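Local coordinates for N-acetylgalactosaminyltransferase 7 (Homo sapiens, PDB 6IWR), which belongs to the family 2 glycosyltransferases and joins a GT-A type domain to a ricin-type beta-trefoil lectin domain, at residues A[489-492]-A[497-500]; A[296-301]-A[414-419]; A[138-143]-A[315-320]. All blocks are in the same frame, centred on the assembly; numbering follows the deposited sequence.

Interaction 1 of 3, residues A[489-492]-A[497-500]; sequences MGKT and VELG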
loop_
_atom_site.group_PDB
_atom_site.type_symbol
_atom_site.label_atom_id
_atom_site.label_comp_id
_atom_site.label_asym_id
_atom_site.label_seq_id
_atom_site.Cartn_x
_atom_site.Cartn_y
_atom_site.Cartn_z
ATOM N N MET A 489 -6.784 -11.313 0.126
ATOM C CA MET A 489 -5.885 -10.500 -0.691
ATOM C C MET A 489 -5.312 -9.340 0.113
ATOM O O MET A 489 -4.924 -8.319 -0.453
ATOM C CB MET A 489 -6.588 -9.965 -1.943
ATOM C CG MET A 489 -7.252 -11.022 -2.776
ATOM S SD MET A 489 -6.143 -12.393 -3.030
ATOM C CE MET A 489 -7.148 -13.343 -4.167
ATOM N N GLY A 490 -5.278 -9.463 1.434
ATOM C CA GLY A 490 -4.877 -8.348 2.260
ATOM C C GLY A 490 -5.825 -7.174 2.243
ATOM O O GLY A 490 -5.555 -6.179 2.918
ATOM N N LYS A 491 -6.928 -7.257 1.497
ATOM C CA LYS A 491 -7.881 -6.153 1.422
ATOM C C LYS A 491 -8.358 -5.755 2.811
ATOM O O LYS A 491 -8.511 -6.593 3.701
ATOM C CB LYS A 491 -9.090 -6.539 0.576
ATOM C CG LYS A 491 -9.144 -5.932 -0.809
ATOM C CD LYS A 491 -8.706 -6.929 -1.863
ATOM C CE LYS A 491 -9.876 -7.489 -2.659
ATOM N NZ LYS A 491 -10.365 -6.528 -3.673
ATOM N N THR A 492 -8.596 -4.461 2.997
ATOM C CA THR A 492 -9.135 -3.942 4.248
ATOM C C THR A 492 -10.269 -2.964 3.960
ATOM O O THR A 492 -10.533 -2.604 2.810
ATOM C CB THR A 492 -8.081 -3.213 5.074
ATOM O OG1 THR A 492 -7.419 -2.270 4.221
ATOM C CG2 THR A 492 -7.084 -4.194 5.671
ATOM N N VAL A 497 -13.563 -9.828 -0.393
ATOM C CA VAL A 497 -12.819 -11.057 -0.186
ATOM C C VAL A 497 -13.020 -11.949 -1.398
ATOM O O VAL A 497 -14.078 -11.920 -2.027
ATOM C CB VAL A 497 -13.301 -11.707 1.128
ATOM C CG1 VAL A 497 -14.037 -13.013 0.898
ATOM C CG2 VAL A 497 -12.175 -11.833 2.122
ATOM N N GLU A 498 -11.993 -12.717 -1.758
ATOM C CA GLU A 498 -12.032 -13.566 -2.946
ATOM C C GLU A 498 -11.692 -15.008 -2.591
ATOM O O GLU A 498 -11.422 -15.357 -1.432
ATOM C CB GLU A 498 -11.067 -13.051 -4.012
ATOM C CG GLU A 498 -11.002 -11.543 -4.068
ATOM C CD GLU A 498 -10.015 -11.035 -5.102
ATOM O OE1 GLU A 498 -9.528 -11.862 -5.903
ATOM O OE2 GLU A 498 -9.727 -9.814 -5.110
ATOM N N LEU A 499 -11.708 -15.849 -3.619
ATOM C CA LEU A 499 -11.294 -17.239 -3.509
ATOM C C LEU A 499 -9.910 -17.392 -4.124
ATOM O O LEU A 499 -9.623 -16.820 -5.177
ATOM C CB LEU A 499 -12.290 -18.164 -4.214
ATOM C CG LEU A 499 -12.268 -19.654 -3.860
ATOM C CD1 LEU A 499 -12.949 -19.849 -2.530
ATOM C CD2 LEU A 499 -12.915 -20.526 -4.951
ATOM N N GLY A 500 -9.044 -18.148 -3.465
ATOM C CA GLY A 500 -7.763 -18.459 -4.053
ATOM C C GLY A 500 -7.312 -19.854 -3.691
ATOM O O GLY A 500 -7.899 -20.513 -2.831
#

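Interaction 2 of 3, residues A[296-301]-A[414-419]; sequences WDWSML and DEYKDY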
loop_
_atom_site.group_PDB
_atom_site.type_symbol
_atom_site.label_atom_id
_atom_site.label_comp_id
_atom_site.label_asym_id
_atom_site.label_seq_id
_atom_site.Cartn_x
_atom_site.Cartn_y
_atom_site.Cartn_z
ATOM N N TRP A 296 -2.587 -1.094 24.829
ATOM C CA TRP A 296 -2.495 -2.184 23.873
ATOM C C TRP A 296 -3.893 -2.740 23.676
ATOM O O TRP A 296 -4.765 -2.556 24.522
ATOM C CB TRP A 296 -1.546 -3.276 24.375
ATOM C CG TRP A 296 -1.990 -3.805 25.688
ATOM C CD1 TRP A 296 -2.886 -4.810 25.898
ATOM C CD2 TRP A 296 -1.593 -3.339 26.984
ATOM N NE1 TRP A 296 -3.072 -5.008 27.244
ATOM C CE2 TRP A 296 -2.291 -4.120 27.939
ATOM C CE3 TRP A 296 -0.716 -2.347 27.431
ATOM C CZ2 TRP A 296 -2.146 -3.933 29.316
ATOM C CZ3 TRP A 296 -0.564 -2.160 28.798
ATOM C CH2 TRP A 296 -1.277 -2.956 29.726
ATOM N N ASP A 297 -4.106 -3.406 22.543
ATOM C CA ASP A 297 -5.285 -4.239 22.339
ATOM C C ASP A 297 -4.897 -5.680 22.681
ATOM O O ASP A 297 -3.747 -5.962 23.022
ATOM C CB ASP A 297 -5.837 -4.058 20.913
ATOM C CG ASP A 297 -4.955 -4.698 19.829
ATOM O OD1 ASP A 297 -4.133 -5.587 20.146
ATOM O OD2 ASP A 297 -5.094 -4.312 18.635
ATOM N N TRP A 298 -5.833 -6.616 22.569
ATOM C CA TRP A 298 -5.600 -7.963 23.078
ATOM C C TRP A 298 -4.864 -8.876 22.098
ATOM O O TRP A 298 -4.625 -10.051 22.415
ATOM C CB TRP A 298 -6.935 -8.544 23.537
ATOM C CG TRP A 298 -7.455 -7.601 24.552
ATOM C CD1 TRP A 298 -8.451 -6.672 24.400
ATOM C CD2 TRP A 298 -6.916 -7.394 25.860
ATOM N NE1 TRP A 298 -8.591 -5.932 25.555
ATOM C CE2 TRP A 298 -7.657 -6.357 26.462
ATOM C CE3 TRP A 298 -5.874 -7.993 26.585
ATOM C CZ2 TRP A 298 -7.401 -5.915 27.741
ATOM C CZ3 TRP A 298 -5.629 -7.561 27.872
ATOM C CH2 TRP A 298 -6.378 -6.524 28.433
ATOM N N SER A 299 -4.483 -8.358 20.934
ATOM C CA SER A 299 -3.435 -8.966 20.122
ATOM C C SER A 299 -2.061 -8.443 20.504
ATOM O O SER A 299 -1.049 -8.906 19.954
ATOM C CB SER A 299 -3.690 -8.718 18.636
ATOM O OG SER A 299 -4.306 -7.465 18.456
ATOM N N MET A 300 -2.023 -7.502 21.447
ATOM C CA MET A 300 -0.804 -6.900 21.968
ATOM C C MET A 300 -0.172 -5.931 20.971
ATOM O O MET A 300 1.045 -5.769 20.942
ATOM C CB MET A 300 0.215 -7.952 22.410
ATOM C CG MET A 300 1.238 -7.358 23.362
ATOM S SD MET A 300 2.511 -8.463 24.005
ATOM C CE MET A 300 1.881 -8.884 25.611
ATOM N N LEU A 301 -0.990 -5.281 20.153
ATOM C CA LEU A 301 -0.523 -4.158 19.362
ATOM C C LEU A 301 -0.537 -2.889 20.208
ATOM O O LEU A 301 -1.502 -2.610 20.929
ATOM C CB LEU A 301 -1.389 -3.969 18.122
ATOM C CG LEU A 301 -1.369 -5.186 17.202
ATOM C CD1 LEU A 301 -2.169 -4.858 15.962
ATOM C CD2 LEU A 301 0.073 -5.637 16.885
ATOM N N ASP A 414 -1.420 -13.929 33.140
ATOM C CA ASP A 414 -2.285 -14.850 33.864
ATOM C C ASP A 414 -3.532 -15.222 33.072
ATOM O O ASP A 414 -3.443 -15.658 31.918
ATOM C CB ASP A 414 -2.722 -14.267 35.202
ATOM C CG ASP A 414 -1.562 -13.766 36.022
ATOM O OD1 ASP A 414 -0.445 -14.288 35.840
ATOM O OD2 ASP A 414 -1.769 -12.831 36.833
ATOM N N GLU A 415 -4.702 -15.049 33.697
ATOM C CA GLU A 415 -5.956 -15.504 33.117
ATOM C C GLU A 415 -6.199 -14.728 31.838
ATOM O O GLU A 415 -6.952 -15.168 30.960
ATOM C CB GLU A 415 -7.131 -15.340 34.094
ATOM C CG GLU A 415 -7.173 -14.044 34.901
ATOM C CD GLU A 415 -6.883 -14.275 36.380
ATOM O OE1 GLU A 415 -7.495 -13.584 37.239
ATOM O OE2 GLU A 415 -6.053 -15.164 36.673
ATOM N N TYR A 416 -5.558 -13.574 31.712
ATOM C CA TYR A 416 -5.775 -12.796 30.508
ATOM C C TYR A 416 -5.151 -13.420 29.274
ATOM O O TYR A 416 -5.461 -12.957 28.172
ATOM C CB TYR A 416 -5.265 -11.373 30.697
ATOM C CG TYR A 416 -6.222 -10.529 31.494
ATOM C CD1 TYR A 416 -6.398 -10.739 32.868
ATOM C CD2 TYR A 416 -6.970 -9.528 30.876
ATOM C CE1 TYR A 416 -7.296 -9.968 33.600
ATOM C CE2 TYR A 416 -7.863 -8.762 31.588
ATOM C CZ TYR A 416 -8.022 -8.983 32.954
ATOM O OH TYR A 416 -8.917 -8.211 33.674
ATOM N N LYS A 417 -4.313 -14.464 29.411
ATOM C CA LYS A 417 -3.805 -15.105 28.198
ATOM C C LYS A 417 -4.948 -15.531 27.279
ATOM O O LYS A 417 -4.814 -15.433 26.056
ATOM C CB LYS A 417 -2.879 -16.298 28.503
ATOM C CG LYS A 417 -3.368 -17.399 29.426
ATOM C CD LYS A 417 -2.242 -18.421 29.675
ATOM C CE LYS A 417 -1.596 -18.295 31.080
ATOM N NZ LYS A 417 -1.096 -19.641 31.546
ATOM N N ASP A 418 -6.092 -15.942 27.844
ATOM C CA ASP A 418 -7.258 -16.322 27.040
ATOM C C ASP A 418 -7.645 -15.239 26.041
ATOM O O ASP A 418 -8.019 -15.543 24.898
ATOM C CB ASP A 418 -8.460 -16.623 27.942
ATOM C CG ASP A 418 -8.201 -17.748 28.906
ATOM O OD1 ASP A 418 -7.194 -18.466 28.726
ATOM O OD2 ASP A 418 -9.004 -17.894 29.852
ATOM N N TYR A 419 -7.608 -13.971 26.457
ATOM C CA TYR A 419 -7.956 -12.908 25.516
ATOM C C TYR A 419 -6.930 -12.815 24.390
ATOM O O TYR A 419 -7.295 -12.602 23.228
ATOM C CB TYR A 419 -8.101 -11.575 26.256
ATOM C CG TYR A 419 -9.128 -11.664 27.354
ATOM C CD1 TYR A 419 -10.448 -11.943 27.046
ATOM C CD2 TYR A 419 -8.776 -11.528 28.689
ATOM C CE1 TYR A 419 -11.393 -12.067 28.011
ATOM C CE2 TYR A 419 -9.724 -11.644 29.678
ATOM C CZ TYR A 419 -11.037 -11.910 29.330
ATOM O OH TYR A 419 -12.014 -12.032 30.292
#

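Interaction 3 of 3, residues A[138-143]-A[315-320]; sequences KYWHYD and RKTKTE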
loop_
_atom_site.group_PDB
_atom_site.type_symbol
_atom_site.label_atom_id
_atom_site.label_comp_id
_atom_site.label_asym_id
_atom_site.label_seq_id
_atom_site.Cartn_x
_atom_site.Cartn_y
_atom_site.Cartn_z
ATOM N N LYS A 138 8.405 25.438 32.002
ATOM C CA LYS A 138 9.575 26.266 32.238
ATOM C C LYS A 138 9.614 26.873 33.628
ATOM O O LYS A 138 10.468 27.731 33.875
ATOM C CB LYS A 138 9.639 27.400 31.225
ATOM C CG LYS A 138 9.054 27.077 29.877
ATOM C CD LYS A 138 9.619 28.070 28.873
ATOM C CE LYS A 138 8.780 28.256 27.639
ATOM N NZ LYS A 138 9.536 29.169 26.743
ATOM N N TYR A 139 8.722 26.487 34.540
ATOM C CA TYR A 139 8.719 27.101 35.860
ATOM C C TYR A 139 8.899 26.082 36.966
ATOM O O TYR A 139 8.584 26.370 38.123
ATOM C CB TYR A 139 7.449 27.930 36.070
ATOM C CG TYR A 139 7.375 29.070 35.091
ATOM C CD1 TYR A 139 8.275 30.141 35.146
ATOM C CD2 TYR A 139 6.441 29.057 34.076
ATOM C CE1 TYR A 139 8.224 31.180 34.212
ATOM C CE2 TYR A 139 6.374 30.073 33.158
ATOM C CZ TYR A 139 7.261 31.127 33.218
ATOM O OH TYR A 139 7.145 32.109 32.269
ATOM N N TRP A 140 9.425 24.902 36.634
ATOM C CA TRP A 140 9.757 23.885 37.623
ATOM C C TRP A 140 11.172 24.110 38.150
ATOM O O TRP A 140 12.094 24.382 37.377
ATOM C CB TRP A 140 9.641 22.485 37.019
ATOM C CG TRP A 140 8.233 22.019 36.826
ATOM C CD1 TRP A 140 7.533 21.993 35.656
ATOM C CD2 TRP A 140 7.353 21.509 37.834
ATOM N NE1 TRP A 140 6.271 21.504 35.876
ATOM C CE2 TRP A 140 6.136 21.197 37.203
ATOM C CE3 TRP A 140 7.482 21.277 39.208
ATOM C CZ2 TRP A 140 5.054 20.662 37.890
ATOM C CZ3 TRP A 140 6.399 20.747 39.900
ATOM C CH2 TRP A 140 5.201 20.442 39.238
ATOM N N HIS A 141 11.346 23.975 39.458
ATOM C CA HIS A 141 12.649 24.143 40.082
ATOM C C HIS A 141 13.120 22.819 40.677
ATOM O O HIS A 141 12.480 22.276 41.585
ATOM C CB HIS A 141 12.587 25.259 41.120
ATOM C CG HIS A 141 12.489 26.614 40.498
ATOM N ND1 HIS A 141 13.594 27.398 40.247
ATOM C CD2 HIS A 141 11.430 27.286 39.992
ATOM C CE1 HIS A 141 13.211 28.515 39.654
ATOM N NE2 HIS A 141 11.904 28.469 39.483
ATOM N N TYR A 142 14.244 22.317 40.165
ATOM C CA TYR A 142 14.743 20.978 40.437
ATOM C C TYR A 142 16.018 21.033 41.270
ATOM O O TYR A 142 16.872 21.905 41.075
ATOM C CB TYR A 142 15.040 20.202 39.136
ATOM C CG TYR A 142 13.905 20.079 38.139
ATOM C CD1 TYR A 142 13.648 21.081 37.202
ATOM C CD2 TYR A 142 13.103 18.936 38.108
ATOM C CE1 TYR A 142 12.608 20.951 36.277
ATOM C CE2 TYR A 142 12.063 18.793 37.179
ATOM C CZ TYR A 142 11.824 19.802 36.275
ATOM O OH TYR A 142 10.795 19.656 35.366
ATOM N N ASP A 143 16.174 20.046 42.137
ATOM C CA ASP A 143 17.180 20.047 43.184
ATOM C C ASP A 143 18.650 20.054 42.788
ATOM O O ASP A 143 19.452 20.446 43.602
ATOM C CB ASP A 143 16.921 18.939 44.197
ATOM C CG ASP A 143 16.388 19.456 45.504
ATOM O OD1 ASP A 143 16.166 20.662 45.624
ATOM O OD2 ASP A 143 16.187 18.644 46.411
ATOM N N ARG A 315 -2.918 14.415 40.675
ATOM C CA ARG A 315 -1.831 15.278 40.245
ATOM C C ARG A 315 -2.189 16.724 40.530
ATOM O O ARG A 315 -3.247 17.193 40.116
ATOM C CB ARG A 315 -1.548 15.075 38.751
ATOM C CG ARG A 315 -0.801 13.794 38.466
ATOM C CD ARG A 315 -0.929 13.352 37.037
ATOM N NE ARG A 315 -0.160 14.189 36.142
ATOM C CZ ARG A 315 -0.681 15.091 35.316
ATOM N NH1 ARG A 315 -1.995 15.273 35.259
ATOM N NH2 ARG A 315 0.117 15.801 34.534
ATOM N N LYS A 316 -1.294 17.436 41.212
ATOM C CA LYS A 316 -1.582 18.818 41.583
ATOM C C LYS A 316 -1.474 19.761 40.393
ATOM O O LYS A 316 -2.108 20.825 40.387
ATOM C CB LYS A 316 -0.637 19.264 42.699
ATOM C CG LYS A 316 -0.888 18.593 44.042
ATOM C CD LYS A 316 -0.878 19.591 45.191
ATOM C CE LYS A 316 -2.059 19.369 46.153
ATOM N NZ LYS A 316 -2.022 18.068 46.909
ATOM N N THR A 317 -0.728 19.358 39.367
ATOM C CA THR A 317 -0.270 20.199 38.280
ATOM C C THR A 317 -0.724 19.630 36.945
ATOM O O THR A 317 -0.981 18.434 36.831
ATOM C CB THR A 317 1.252 20.259 38.319
ATOM O OG1 THR A 317 1.654 20.926 39.517
ATOM C CG2 THR A 317 1.783 21.011 37.143
ATOM N N LYS A 318 -0.794 20.481 35.913
ATOM C CA LYS A 318 -1.027 19.956 34.570
ATOM C C LYS A 318 0.187 19.219 34.024
ATOM O O LYS A 318 0.030 18.279 33.232
ATOM C CB LYS A 318 -1.403 21.073 33.594
ATOM C CG LYS A 318 -2.736 21.736 33.913
ATOM C CD LYS A 318 -3.678 21.777 32.714
ATOM C CE LYS A 318 -3.074 22.564 31.552
ATOM N NZ LYS A 318 -4.136 23.068 30.622
ATOM N N THR A 319 1.398 19.620 34.430
ATOM C CA THR A 319 2.612 19.225 33.730
ATOM C C THR A 319 3.412 18.131 34.429
ATOM O O THR A 319 4.336 17.585 33.814
ATOM C CB THR A 319 3.514 20.449 33.505
ATOM O OG1 THR A 319 3.194 21.461 34.468
ATOM C CG2 THR A 319 3.267 21.025 32.140
ATOM N N GLU A 320 3.111 17.776 35.672
ATOM C CA GLU A 320 4.000 16.824 36.338
ATOM C C GLU A 320 3.916 15.439 35.694
ATOM O O GLU A 320 3.012 15.161 34.896
ATOM C CB GLU A 320 3.673 16.724 37.819
ATOM C CG GLU A 320 2.207 16.588 38.109
ATOM C CD GLU A 320 1.931 16.710 39.577
ATOM O OE1 GLU A 320 1.579 15.699 40.214
ATOM O OE2 GLU A 320 2.112 17.821 40.104
#

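Interaction 1 of 3, residues A[489-492]-A[497-500]
The side chains of M489 and K491 meet the carboxylate arm of E498 in a small contact of mixed character within the beta-trefoil lectin domain, one long salt bridge beside methionine carbons. It sits at a beta hairpin. Strands 484-487 and 498-501 run antiparallel, and the loop that joins them includes residues 489-492. E498 lies on the returning strand, and its side chain reaches back to the loop. Its CG is anti to the carbonyl carbon (chi1 -37°) and the chain is extended beyond it, which brings the carboxylate within reach of both loop side chains. Both cross it at about a right angle. With M489 bent at chi2 (-47°), its terminal CE turns onto the carboxylate that CG also touches. M489 CG is 3.6 Å from E498 CD, and M489 CE is 3.3 Å from E498 OE1. K491 reaches OE2, which M489 CG also touches. V497 and L499 turn away from the loop and pack on V575, with V497 also on I486 and L499 on Y484. Backbone hydrogen bonds of E498 with D487 and of G500 with C485 hold the hairpin strands together. D487 OD1 also accepts from the backbone N of M489. The salt bridge is long, with K491 NZ 3.6 Å from E498 OE2, and K491 CE lies slightly nearer that oxygen, at 3.4 Å.

Interaction 2 of 3, residues A[296-301]-A[414-419]
W298 meets Y416 and Y419 in a buried, largely aromatic contact. It joins the loop between strands 292-296 and 302-306 of the glycosyltransferase region to the segment leading into helix 417-423. That segment begins with D414, the first residue after a helix to leave helical phi/psi, with positive phi. The D414 carboxylate binds R442 and the backbone N of F450. D414 O accepts from K417 N at 2.9 Å. Y416 carries the ring-to-ring contact. Its CD2 lies 3.8 Å from W298 CZ3. The two rings meet obliquely, planes at 32° and centroids 5.8 Å apart. The hydroxyl of Y416 is hydrogen-bonded to K451 NZ, and F450 meets its ring edge-to-face. M454 of helix 450-457 packs on both W298 and Y416. Y419 then returns to W298 with the root of its side chain: its CB is 4.2 Å from W298 CE3, while its ring leads away. W298 has CG anti to the carbonyl carbon (chi1 -57°), which brings the indole to Y416. Its NE1 donates to the O of Y465, which helps fix the rotation of the ring. The tryptophan stands on a type I beta turn from D297 to M300. D297 OD1 accepts from S299 N (2.9 Å), S299 OG and L301 N, each from above the carboxylate plane. The bond from S299 N makes this an Asx turn.

Interaction 3 of 3, residues A[138-143]-A[315-320]
W140 and E320 have the nearest CA atoms of the two segments, 9.2 Å apart. The backbones thus stay well separated, and a single long side chain bridges them. W140 lies on the short strand 140-141, which pairs antiparallel with strand 66-67. Residues 315-320 form an irregular loop between helix 309-313 and strand 322-323. The indole of W140 points at this loop and meets it mainly along its edge. Its CG is anti to the carbonyl carbon (chi1 -74°), which brings the indole edge to the loop. The methyl group of T317 comes from the opposite direction and meets the benzene part of the indole near the ring plane, with T317 CG2 3.4 Å from W140 CZ2. T317 OG1 touches the neighbouring ring atom, 3.6 Å from W140 CH2. T319 slides past the pyrrole part. Its hydroxyl lies near the ring plane, where W140 NE1 makes a weak hydrogen bond to T319 OG1 at 3.4 Å; the position of that oxygen is doubtful. E320 adds a looser contact with the same ring. Here the loop belongs to the GT-A domain. The strand that follows it, 322-323, pairs antiparallel with strand 369-373 of the mixed sheet. The disulfide C137-C375 ties the residue just before the first segment to the chain just after strand 369-373. L67 of the partner strand also packs on W140. The loop has its own internal brace. R315 folds back, and its NH2 donates to K318 O (2.8 Å) and to E320 O (3.0 Å). The bond to E320 is nearly straight at 170° and lies in the guanidinium plane. The bond to K318 meets its carbonyl from above the carbonyl plane. T317 O lies above one face of the guanidinium, offset toward its rim, and R315 NE donates to P321 O.

How the interactions relate
The three contacts are separate and share no atoms. Interaction 1 belongs to the lectin domain. Interactions 2 and 3 each use a loop of the glycosyltransferase region. Interactions 1 and 2 are the closest pair in space, with centres about 27 Å apart and nearest atoms about 11 Å apart. Interactions 2 and 3 have centres about 35 Å apart and nearest atoms about 18 Å apart. Interactions 1 and 3 lie on opposite sides of the chain's centre, about 52 Å between their centres. Along the chain, the segments of 2 and 3 alternate in the order 138-143, 296-301, 315-320, 414-419. Interaction 1 opens only after these close. The manganese ion takes no part in the bonds described.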